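Local coordinates for protein probable ss-1,3-N-acetylglucosaminyltransferase (Staphylococcus aureus subsp. aureus N315, PDB 6H21) that is probably a glycosyltransferase, with a family 2 domain of the GT-A clan and a helical linker domain, modelled here with uridine-diphosphate-N-acetylglucosamine and manganese, at residues K20-N30 against D51-N62; T320-E328 against A337-L345. One frame throughout, in Å; residues are numbered along the deposited sequence.

Interaction 1: K20-N30 against D51-N62; sequences KKVSVIMPTFN and DYELIIIDDHSN. With UD1 (uridine-diphosphate-N-acetylglucosamine), chain X.
The carboxylate of Asp-58 is gripped by three donors at the ends of two parallel strands: Thr-28 OG1, Ser-61 OG and Ser-61 N. Thr-28 OG1, set between its own backbone N and carbonyl carbon (chi1 62°), gives a 2.7 Å bond to the anti lone pair of Asp-58 OD1. The syn lone pair of Asp-58 OD1 takes Ser-61 OG at 2.6 Å, and Asp-58 OD2 receives Ser-61 N at 2.9 Å, an Asx motif. Ser-61 OG in turn accepts Asn-30 N at 2.9 Å. Beyond it the two asparagines pair: Asn-62 N meets a lone pair of Asn-30 OD1 in the carbonyl plane, whereas Asn-30 ND2 comes to Asn-62 OD1 from 42° out of the Asn-62 carbonyl plane. Further back, regular parallel bonding joins strands 22-28 and 52-58 of a beta-alpha-beta unit. There Ser-23 OG reaches the anti lone pair of Glu-53 OE2 at 2.5 Å, while Glu-53 OE1 faces Arg-79 in a salt bridge. The ligand lies across the strand ends. Pro-27 O accepts its O3B at 2.6 Å; its O4 lies over one face of the Phe-29 ring, offset toward the rim, and Asn-30 CG over the centre of the other. Asp-59 OD2, also hydrogen-bonded to Ser-87 OG, takes N3 of the ligand at 2.8 Å and 172°. That nearly straight bond spends the ring N-H on a carboxylate, consistent with the loops just past the strands selecting the uracil ring.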
loop_
_atom_site.group_PDB
_atom_site.type_symbol
_atom_site.label_atom_id
_atom_site.label_comp_id
_atom_site.label_asym_id
_atom_site.label_seq_id
_atom_site.Cartn_x
_atom_site.Cartn_y
_atom_site.Cartn_z
ATOM N N LYS C 20 23.904 54.498 -1.711
ATOM C CA LYS C 20 22.541 54.389 -2.215
ATOM C C LYS C 20 21.692 53.611 -1.205
ATOM O O LYS C 20 22.207 52.753 -0.488
ATOM C CB LYS C 20 22.513 53.655 -3.557
ATOM C CG LYS C 20 23.363 54.260 -4.665
ATOM C CD LYS C 20 22.794 55.522 -5.242
ATOM C CE LYS C 20 23.623 56.051 -6.390
ATOM N NZ LYS C 20 23.380 57.495 -6.601
ATOM N N LYS C 21 20.393 53.926 -1.165
ATOM C CA LYS C 21 19.421 53.174 -0.387
ATOM C C LYS C 21 19.217 51.778 -0.997
ATOM O O LYS C 21 19.040 50.799 -0.254
ATOM C CB LYS C 21 18.074 53.902 -0.351
ATOM C CG LYS C 21 18.060 55.222 0.407
ATOM C CD LYS C 21 16.707 55.901 0.344
ATOM C CE LYS C 21 16.614 57.146 1.200
ATOM N NZ LYS C 21 15.257 57.734 1.148
ATOM N N VAL C 22 19.216 51.705 -2.338
ATOM C CA VAL C 22 18.867 50.486 -3.085
ATOM C C VAL C 22 19.681 50.388 -4.382
ATOM O O VAL C 22 19.752 51.352 -5.148
ATOM C CB VAL C 22 17.363 50.435 -3.414
ATOM C CG1 VAL C 22 17.006 49.160 -4.165
ATOM C CG2 VAL C 22 16.496 50.584 -2.176
ATOM N N SER C 23 20.243 49.193 -4.619
ATOM C CA SER C 23 20.703 48.715 -5.924
ATOM C C SER C 23 19.723 47.667 -6.480
ATOM O O SER C 23 19.593 46.587 -5.911
ATOM C CB SER C 23 22.078 48.108 -5.830
ATOM O OG SER C 23 23.030 49.058 -5.382
ATOM N N VAL C 24 19.077 47.974 -7.611
ATOM C CA VAL C 24 18.357 46.974 -8.376
ATOM C C VAL C 24 19.371 46.229 -9.252
ATOM O O VAL C 24 20.104 46.846 -10.024
ATOM C CB VAL C 24 17.219 47.590 -9.206
ATOM C CG1 VAL C 24 16.430 46.534 -9.966
ATOM C CG2 VAL C 24 16.294 48.419 -8.337
ATOM N N ILE C 25 19.411 44.900 -9.096
ATOM C CA ILE C 25 20.333 44.030 -9.801
ATOM C C ILE C 25 19.522 43.223 -10.817
ATOM O O ILE C 25 18.689 42.402 -10.435
ATOM C CB ILE C 25 21.101 43.131 -8.810
ATOM C CG1 ILE C 25 21.899 43.973 -7.807
ATOM C CG2 ILE C 25 21.980 42.134 -9.553
ATOM C CD1 ILE C 25 22.565 43.182 -6.705
ATOM N N MET C 26 19.770 43.473 -12.103
ATOM C CA MET C 26 19.011 42.857 -13.181
ATOM C C MET C 26 19.955 42.158 -14.154
ATOM O O MET C 26 20.616 42.814 -14.955
ATOM C CB MET C 26 18.191 43.903 -13.941
ATOM C CG MET C 26 17.319 43.303 -15.021
ATOM S SD MET C 26 16.297 44.540 -15.860
ATOM C CE MET C 26 17.547 45.503 -16.702
ATOM N N PRO C 27 20.019 40.807 -14.143
ATOM C CA PRO C 27 20.713 40.064 -15.192
ATOM C C PRO C 27 19.870 40.069 -16.474
ATOM O O PRO C 27 18.645 40.029 -16.394
ATOM C CB PRO C 27 20.835 38.656 -14.600
ATOM C CG PRO C 27 19.629 38.527 -13.711
ATOM C CD PRO C 27 19.402 39.915 -13.148
ATOM N N THR C 28 20.538 40.151 -17.629
ATOM C CA THR C 28 19.891 40.126 -18.939
ATOM C C THR C 28 20.551 39.043 -19.802
ATOM O O THR C 28 21.713 38.695 -19.596
ATOM C CB THR C 28 19.955 41.498 -19.627
ATOM O OG1 THR C 28 21.317 41.864 -19.854
ATOM C CG2 THR C 28 19.281 42.590 -18.825
ATOM N N PHE C 29 19.780 38.510 -20.754
ATOM C CA PHE C 29 20.279 37.580 -21.754
ATOM C C PHE C 29 19.281 37.495 -22.916
ATOM O O PHE C 29 18.179 36.968 -22.756
ATOM C CB PHE C 29 20.525 36.201 -21.141
ATOM C CG PHE C 29 21.018 35.188 -22.141
ATOM C CD1 PHE C 29 22.286 35.308 -22.694
ATOM C CD2 PHE C 29 20.208 34.139 -22.550
ATOM C CE1 PHE C 29 22.741 34.387 -23.625
ATOM C CE2 PHE C 29 20.669 33.215 -23.477
ATOM C CZ PHE C 29 21.932 33.343 -24.011
ATOM N N ASN C 30 19.667 38.070 -24.062
ATOM C CA ASN C 30 18.909 38.001 -25.325
ATOM C C ASN C 30 17.481 38.529 -25.160
ATOM O O ASN C 30 16.538 37.947 -25.700
ATOM C CB ASN C 30 18.862 36.577 -25.878
ATOM C CG ASN C 30 20.198 36.116 -26.413
ATOM O OD1 ASN C 30 21.168 36.872 -26.409
ATOM N ND2 ASN C 30 20.247 34.881 -26.881
ATOM N N ASP C 51 18.803 58.304 -5.090
ATOM C CA ASP C 51 18.805 57.396 -3.920
ATOM C C ASP C 51 18.917 55.919 -4.322
ATOM O O ASP C 51 18.950 55.048 -3.459
ATOM C CB ASP C 51 17.532 57.559 -3.088
ATOM C CG ASP C 51 17.509 58.794 -2.208
ATOM O OD1 ASP C 51 18.591 59.385 -1.982
ATOM O OD2 ASP C 51 16.401 59.157 -1.762
ATOM N N TYR C 52 18.921 55.619 -5.620
ATOM C CA TYR C 52 19.002 54.225 -6.027
ATOM C C TYR C 52 19.723 54.119 -7.370
ATOM O O TYR C 52 19.903 55.101 -8.061
ATOM C CB TYR C 52 17.606 53.596 -6.035
ATOM C CG TYR C 52 16.730 53.967 -7.204
ATOM C CD1 TYR C 52 15.916 55.086 -7.162
ATOM C CD2 TYR C 52 16.732 53.205 -8.366
ATOM C CE1 TYR C 52 15.123 55.440 -8.241
ATOM C CE2 TYR C 52 15.941 53.540 -9.452
ATOM C CZ TYR C 52 15.131 54.660 -9.386
ATOM O OH TYR C 52 14.332 54.982 -10.433
ATOM N N GLU C 53 20.101 52.887 -7.721
ATOM C CA GLU C 53 20.757 52.617 -8.970
ATOM C C GLU C 53 20.171 51.333 -9.552
ATOM O O GLU C 53 19.717 50.467 -8.823
ATOM C CB GLU C 53 22.273 52.478 -8.789
ATOM C CG GLU C 53 22.700 51.429 -7.767
ATOM C CD GLU C 53 24.199 51.347 -7.495
ATOM O OE1 GLU C 53 24.952 52.160 -8.057
ATOM O OE2 GLU C 53 24.612 50.478 -6.722
ATOM N N LEU C 54 20.235 51.229 -10.872
ATOM C CA LEU C 54 19.994 49.998 -11.551
ATOM C C LEU C 54 21.339 49.487 -12.079
ATOM O O LEU C 54 22.059 50.213 -12.795
ATOM C CB LEU C 54 18.992 50.260 -12.673
ATOM C CG LEU C 54 18.819 49.114 -13.659
ATOM C CD1 LEU C 54 18.282 47.878 -12.966
ATOM C CD2 LEU C 54 17.913 49.545 -14.793
ATOM N N ILE C 55 21.695 48.263 -11.662
ATOM C CA ILE C 55 22.885 47.570 -12.142
ATOM C C ILE C 55 22.414 46.493 -13.115
ATOM O O ILE C 55 21.760 45.555 -12.701
ATOM C CB ILE C 55 23.711 46.960 -10.985
ATOM C CG1 ILE C 55 24.053 47.991 -9.905
ATOM C CG2 ILE C 55 24.959 46.273 -11.523
ATOM C CD1 ILE C 55 24.659 47.402 -8.644
ATOM N N ILE C 56 22.754 46.646 -14.395
ATOM C CA ILE C 56 22.440 45.637 -15.410
ATOM C C ILE C 56 23.693 44.788 -15.667
ATOM O O ILE C 56 24.754 45.302 -16.033
ATOM C CB ILE C 56 21.919 46.276 -16.711
ATOM C CG1 ILE C 56 20.829 47.318 -16.439
ATOM C CG2 ILE C 56 21.450 45.192 -17.672
ATOM C CD1 ILE C 56 20.374 48.084 -17.666
ATOM N N ILE C 57 23.553 43.471 -15.498
ATOM C CA ILE C 57 24.621 42.549 -15.813
ATOM C C ILE C 57 24.181 41.677 -16.986
ATOM O O ILE C 57 23.337 40.832 -16.814
ATOM C CB ILE C 57 24.984 41.679 -14.603
ATOM C CG1 ILE C 57 25.109 42.501 -13.322
ATOM C CG2 ILE C 57 26.244 40.879 -14.919
ATOM C CD1 ILE C 57 26.288 43.435 -13.320
ATOM N N ASP C 58 24.787 41.870 -18.157
ATOM C CA ASP C 58 24.399 41.102 -19.333
ATOM C C ASP C 58 25.232 39.816 -19.437
ATOM O O ASP C 58 26.465 39.858 -19.495
ATOM C CB ASP C 58 24.514 41.912 -20.616
ATOM C CG ASP C 58 24.039 41.109 -21.808
ATOM O OD1 ASP C 58 22.812 40.889 -21.917
ATOM O OD2 ASP C 58 24.904 40.646 -22.564
ATOM N N ASP C 59 24.535 38.677 -19.497
ATOM C CA ASP C 59 25.180 37.351 -19.444
ATOM C C ASP C 59 25.621 36.945 -20.860
ATOM O O ASP C 59 25.252 35.883 -21.357
ATOM C CB ASP C 59 24.266 36.320 -18.777
ATOM C CG ASP C 59 24.977 35.089 -18.225
ATOM O OD1 ASP C 59 26.230 35.076 -18.204
ATOM O OD2 ASP C 59 24.273 34.157 -17.807
ATOM N N HIS C 60 26.446 37.805 -21.466
ATOM C CA HIS C 60 26.992 37.667 -22.822
ATOM C C HIS C 60 25.889 37.276 -23.819
ATOM O O HIS C 60 25.921 36.188 -24.404
ATOM C CB HIS C 60 28.189 36.697 -22.839
ATOM C CG HIS C 60 29.130 36.983 -23.967
ATOM N ND1 HIS C 60 29.239 36.166 -25.067
ATOM C CD2 HIS C 60 29.975 38.012 -24.180
ATOM C CE1 HIS C 60 30.128 36.667 -25.905
ATOM N NE2 HIS C 60 30.583 37.815 -25.391
ATOM N N SER C 61 24.924 38.183 -24.013
ATOM C CA SER C 61 23.891 38.041 -25.036
ATOM C C SER C 61 24.566 37.785 -26.386
ATOM O O SER C 61 25.662 38.302 -26.637
ATOM C CB SER C 61 23.013 39.270 -25.095
ATOM O OG SER C 61 22.238 39.404 -23.914
ATOM N N ASN C 62 23.894 37.033 -27.261
ATOM C CA ASN C 62 24.440 36.734 -28.594
ATOM C C ASN C 62 23.402 37.034 -29.692
ATOM O O ASN C 62 23.446 36.425 -30.759
ATOM C CB ASN C 62 24.931 35.285 -28.651
ATOM C CG ASN C 62 23.858 34.309 -28.226
ATOM O OD1 ASN C 62 22.691 34.491 -28.560
ATOM N ND2 ASN C 62 24.234 33.285 -27.479
HETATM C "C1'" UD1 X . 12.200 31.571 -13.032
HETATM C "C2'" UD1 X . 11.540 31.749 -11.662
HETATM C "C3'" UD1 X . 12.020 33.049 -11.019
HETATM C "C4'" UD1 X . 13.546 33.060 -10.968
HETATM C "C5'" UD1 X . 14.169 32.724 -12.326
HETATM C "C6'" UD1 X . 15.695 32.610 -12.251
HETATM C "C7'" UD1 X . 9.292 30.765 -11.397
HETATM C "C8'" UD1 X . 7.817 30.985 -11.601
HETATM N "N2'" UD1 X . 10.088 31.761 -11.793
HETATM O "O1'" UD1 X . 11.815 32.685 -13.844
HETATM O "O3'" UD1 X . 11.468 33.177 -9.700
HETATM O "O4'" UD1 X . 13.979 34.358 -10.559
HETATM O "O5'" UD1 X . 13.619 31.510 -12.877
HETATM O "O6'" UD1 X . 16.119 31.704 -11.236
HETATM O "O7'" UD1 X . 9.727 29.743 -10.893
HETATM N N1 UD1 X . 19.313 34.909 -17.389
HETATM C C2 UD1 X . 20.715 34.998 -17.312
HETATM N N3 UD1 X . 21.499 34.187 -18.011
HETATM C C4 UD1 X . 20.981 33.266 -18.815
HETATM C C5 UD1 X . 19.595 33.140 -18.923
HETATM C C6 UD1 X . 18.755 33.978 -18.185
HETATM O O2 UD1 X . 21.260 35.834 -16.578
HETATM O O4 UD1 X . 21.772 32.542 -19.459
HETATM C C1B UD1 X . 18.533 35.836 -16.567
HETATM C C2B UD1 X . 17.353 36.466 -17.286
HETATM O "O2'" UD1 X . 17.777 37.537 -18.122
HETATM C C3B UD1 X . 16.489 36.904 -16.115
HETATM C C4B UD1 X . 16.787 35.865 -15.035
HETATM O O4B UD1 X . 17.982 35.172 -15.431
HETATM O O3B UD1 X . 16.878 38.205 -15.657
HETATM C C5B UD1 X . 15.674 34.844 -14.880
HETATM O O5B UD1 X . 15.276 34.407 -16.172
HETATM P PA UD1 X . 13.737 34.312 -16.600
HETATM O O1A UD1 X . 13.745 33.844 -18.019
HETATM O O2A UD1 X . 12.936 35.539 -16.172
HETATM O O3A UD1 X . 13.297 33.092 -15.690
HETATM P PB UD1 X . 11.780 32.670 -15.435
HETATM O O1B UD1 X . 11.611 31.268 -15.933
HETATM O O2B UD1 X . 10.790 33.730 -15.896
#

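Interaction 2: T320-E328 against A337-L345; sequences TQIFNLKLE and AVMIADKLL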
loop_
_atom_site.group_PDB
_atom_site.type_symbol
_atom_site.label_atom_id
_atom_site.label_comp_id
_atom_site.label_asym_id
_atom_site.label_seq_id
_atom_site.Cartn_x
_atom_site.Cartn_y
_atom_site.Cartn_z
ATOM N N THR C 320 3.425 17.526 7.454
ATOM C CA THR C 320 1.988 17.337 7.420
ATOM C C THR C 320 1.680 15.833 7.275
ATOM O O THR C 320 2.240 15.155 6.425
ATOM C CB THR C 320 1.342 18.233 6.358
ATOM O OG1 THR C 320 1.740 19.574 6.660
ATOM C CG2 THR C 320 -0.174 18.170 6.373
ATOM N N GLN C 321 0.772 15.326 8.115
ATOM C CA GLN C 321 0.740 13.882 8.367
ATOM C C GLN C 321 0.193 13.106 7.159
ATOM O O GLN C 321 0.534 11.959 7.020
ATOM C CB GLN C 321 0.014 13.525 9.672
ATOM C CG GLN C 321 0.934 13.515 10.898
ATOM C CD GLN C 321 2.316 12.914 10.696
ATOM O OE1 GLN C 321 2.492 11.694 10.703
ATOM N NE2 GLN C 321 3.328 13.758 10.520
ATOM N N ILE C 322 -0.591 13.720 6.274
ATOM C CA ILE C 322 -0.986 13.018 5.051
ATOM C C ILE C 322 0.256 12.507 4.297
ATOM O O ILE C 322 0.132 11.592 3.505
ATOM C CB ILE C 322 -1.857 13.871 4.106
ATOM C CG1 ILE C 322 -1.193 15.199 3.749
ATOM C CG2 ILE C 322 -3.249 14.066 4.667
ATOM C CD1 ILE C 322 -1.855 15.914 2.589
ATOM N N PHE C 323 1.431 13.120 4.491
ATOM C CA PHE C 323 2.604 12.741 3.710
ATOM C C PHE C 323 3.442 11.666 4.411
ATOM O O PHE C 323 4.561 11.362 3.922
ATOM C CB PHE C 323 3.471 13.964 3.390
ATOM C CG PHE C 323 2.854 14.925 2.407
ATOM C CD1 PHE C 323 2.558 14.522 1.117
ATOM C CD2 PHE C 323 2.598 16.237 2.762
ATOM C CE1 PHE C 323 1.964 15.393 0.218
ATOM C CE2 PHE C 323 2.014 17.108 1.859
ATOM C CZ PHE C 323 1.681 16.677 0.596
ATOM N N ASN C 324 2.960 11.128 5.541
ATOM C CA ASN C 324 3.785 10.235 6.390
ATOM C C ASN C 324 4.323 9.054 5.566
ATOM O O ASN C 324 5.475 8.722 5.677
ATOM C CB ASN C 324 3.061 9.734 7.656
ATOM C CG ASN C 324 1.978 8.665 7.475
ATOM O OD1 ASN C 324 1.120 8.737 6.590
ATOM N ND2 ASN C 324 1.939 7.689 8.376
ATOM N N LEU C 325 3.451 8.393 4.803
ATOM C CA LEU C 325 3.790 7.190 4.016
ATOM C C LEU C 325 4.741 7.546 2.873
ATOM O O LEU C 325 5.747 6.855 2.663
ATOM C CB LEU C 325 2.500 6.575 3.459
ATOM C CG LEU C 325 2.693 5.391 2.509
ATOM C CD1 LEU C 325 3.469 4.272 3.173
ATOM C CD2 LEU C 325 1.351 4.885 2.010
ATOM N N LYS C 326 4.438 8.623 2.151
ATOM C CA LYS C 326 5.267 9.030 0.984
ATOM C C LYS C 326 6.703 9.305 1.447
ATOM O O LYS C 326 7.660 8.795 0.872
ATOM C CB LYS C 326 4.641 10.206 0.230
ATOM C CG LYS C 326 5.390 10.601 -1.036
ATOM C CD LYS C 326 4.626 11.530 -1.928
ATOM C CE LYS C 326 5.363 11.792 -3.229
ATOM N NZ LYS C 326 4.507 12.468 -4.227
ATOM N N LEU C 327 6.832 10.022 2.564
ATOM C CA LEU C 327 8.110 10.383 3.103
ATOM C C LEU C 327 8.867 9.130 3.550
ATOM O O LEU C 327 10.042 9.009 3.272
ATOM C CB LEU C 327 7.936 11.380 4.260
ATOM C CG LEU C 327 9.226 11.773 4.979
ATOM C CD1 LEU C 327 10.209 12.382 3.998
ATOM C CD2 LEU C 327 8.937 12.760 6.099
ATOM N N GLU C 328 8.199 8.205 4.242
ATOM C CA GLU C 328 8.872 6.977 4.657
ATOM C C GLU C 328 9.301 6.163 3.422
ATOM O O GLU C 328 10.339 5.571 3.427
ATOM C CB GLU C 328 8.007 6.159 5.623
ATOM C CG GLU C 328 8.805 5.055 6.314
ATOM C CD GLU C 328 10.062 5.531 7.025
ATOM O OE1 GLU C 328 9.945 6.486 7.816
ATOM O OE2 GLU C 328 11.160 4.983 6.778
ATOM N N ALA C 337 6.388 1.535 -3.074
ATOM C CA ALA C 337 5.780 2.223 -1.938
ATOM C C ALA C 337 5.491 3.687 -2.287
ATOM O O ALA C 337 4.465 4.194 -1.897
ATOM C CB ALA C 337 6.649 2.096 -0.722
ATOM N N VAL C 338 6.350 4.353 -3.071
ATOM C CA VAL C 338 6.047 5.745 -3.475
ATOM C C VAL C 338 4.831 5.761 -4.413
ATOM O O VAL C 338 3.912 6.580 -4.250
ATOM C CB VAL C 338 7.267 6.473 -4.074
ATOM C CG1 VAL C 338 6.920 7.904 -4.459
ATOM C CG2 VAL C 338 8.456 6.445 -3.123
ATOM N N MET C 339 4.826 4.850 -5.392
ATOM C CA MET C 339 3.718 4.676 -6.299
ATOM C C MET C 339 2.415 4.494 -5.496
ATOM O O MET C 339 1.421 5.153 -5.776
ATOM C CB MET C 339 3.935 3.464 -7.205
ATOM C CG MET C 339 4.999 3.674 -8.259
ATOM S SD MET C 339 5.301 2.171 -9.186
ATOM C CE MET C 339 3.888 2.121 -10.280
ATOM N N ILE C 340 2.446 3.621 -4.495
ATOM C CA ILE C 340 1.257 3.344 -3.675
ATOM C C ILE C 340 0.887 4.610 -2.888
ATOM O O ILE C 340 -0.229 5.022 -2.907
ATOM C CB ILE C 340 1.491 2.127 -2.765
ATOM C CG1 ILE C 340 1.583 0.831 -3.576
ATOM C CG2 ILE C 340 0.417 2.034 -1.695
ATOM C CD1 ILE C 340 2.339 -0.274 -2.860
ATOM N N ALA C 341 1.876 5.261 -2.275
ATOM C CA ALA C 341 1.621 6.495 -1.492
ATOM C C ALA C 341 0.908 7.538 -2.362
ATOM O O ALA C 341 -0.058 8.183 -1.911
ATOM C CB ALA C 341 2.903 7.047 -0.936
ATOM N N ASP C 342 1.332 7.653 -3.633
ATOM C CA ASP C 342 0.766 8.661 -4.537
ATOM C C ASP C 342 -0.676 8.301 -4.918
ATOM O O ASP C 342 -1.493 9.205 -5.056
ATOM C CB ASP C 342 1.627 8.859 -5.784
ATOM C CG ASP C 342 2.746 9.865 -5.593
ATOM O OD1 ASP C 342 2.681 10.678 -4.617
ATOM O OD2 ASP C 342 3.676 9.858 -6.419
ATOM N N LYS C 343 -0.972 7.005 -5.096
ATOM C CA LYS C 343 -2.351 6.544 -5.364
ATOM C C LYS C 343 -3.288 6.841 -4.186
ATOM O O LYS C 343 -4.513 7.007 -4.404
ATOM C CB LYS C 343 -2.386 5.048 -5.690
ATOM C CG LYS C 343 -2.151 4.737 -7.158
ATOM C CD LYS C 343 -1.853 3.289 -7.424
ATOM C CE LYS C 343 -1.132 3.104 -8.744
ATOM N NZ LYS C 343 -1.886 3.694 -9.873
ATOM N N LEU C 344 -2.754 6.851 -2.953
ATOM C CA LEU C 344 -3.573 7.072 -1.758
ATOM C C LEU C 344 -3.766 8.565 -1.449
ATOM O O LEU C 344 -4.741 8.918 -0.812
ATOM C CB LEU C 344 -2.954 6.322 -0.581
ATOM C CG LEU C 344 -3.035 4.804 -0.684
ATOM C CD1 LEU C 344 -2.266 4.148 0.447
ATOM C CD2 LEU C 344 -4.476 4.314 -0.710
ATOM N N LEU C 345 -2.873 9.435 -1.931
ATOM C CA LEU C 345 -2.978 10.891 -1.748
ATOM C C LEU C 345 -4.036 11.481 -2.699
ATOM O O LEU C 345 -4.378 10.882 -3.748
ATOM C CB LEU C 345 -1.598 11.510 -1.987
ATOM C CG LEU C 345 -0.614 11.360 -0.828
ATOM C CD1 LEU C 345 0.802 11.705 -1.256
ATOM C CD2 LEU C 345 -1.033 12.221 0.354
#
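Lys-326 runs its fully extended chain (chi1 -176°) across toward the helix of Ala-341 and meets Asp-342 at an oblique angle. Its NZ lands on the syn lone pair of Asp-342 OD1 at 2.6 Å, a salt bridge, and also bonds the carbonyl of Lys-285, so the buried amine is held by two acceptors. At the root of the lysine, Ala-341 points its methyl at the partner helix: Ala-341 CB lies 3.6 Å from Lys-326 CA, and 3.8 Å from Leu-325 CG beside it. The small residue probably lets the backbones come close, with the segment axes 8.6 Å apart. Helices 324-332 and 335-344 form an antiparallel helical hairpin in the TarS linker domain, their short segments running at 163° to each other. At the chain's last residue, Leu-345 turns back over the start of the first helix. Leu-345 CD1 sits 3.9 Å from Lys-326 CD, where the two side chains cross at about a right angle, and 4.1 Å from Phe-323 CD1, again nearly perpendicular. The other methyl, Leu-345 CD2, approaches Ile-322 O at 3.4 Å. Beside Ala-341, Leu-325 CD2 touches Leu-344 CD1 at 4.0 Å. These two leucines also face other copies of the protein: Leu-325 packs on Ile-340 of the second subunit, and Leu-344 on Leu-344 of the third.

In the fold
From the N terminus, interaction 1 comes first: strand 22-28 leads through helix 35-43 and returns as strand 52-58, closing a loop of 20 residues. Strand 79-82 next pairs with 52-58, and later strand 105-108 with 22-28, so this contact lies within the parallel part of the sheet that carries the ligand pocket. The chain continues through the rest of that domain and into the helical linker before interaction 2 closes a much shorter loop, eight residues, at the C terminus. The two contacts follow in series, neither nesting nor crossing. They lie on opposite sides of the chain's centre, with nearest atoms about 32 Å apart, one in the nucleotide-binding region and the other at the subunit interface.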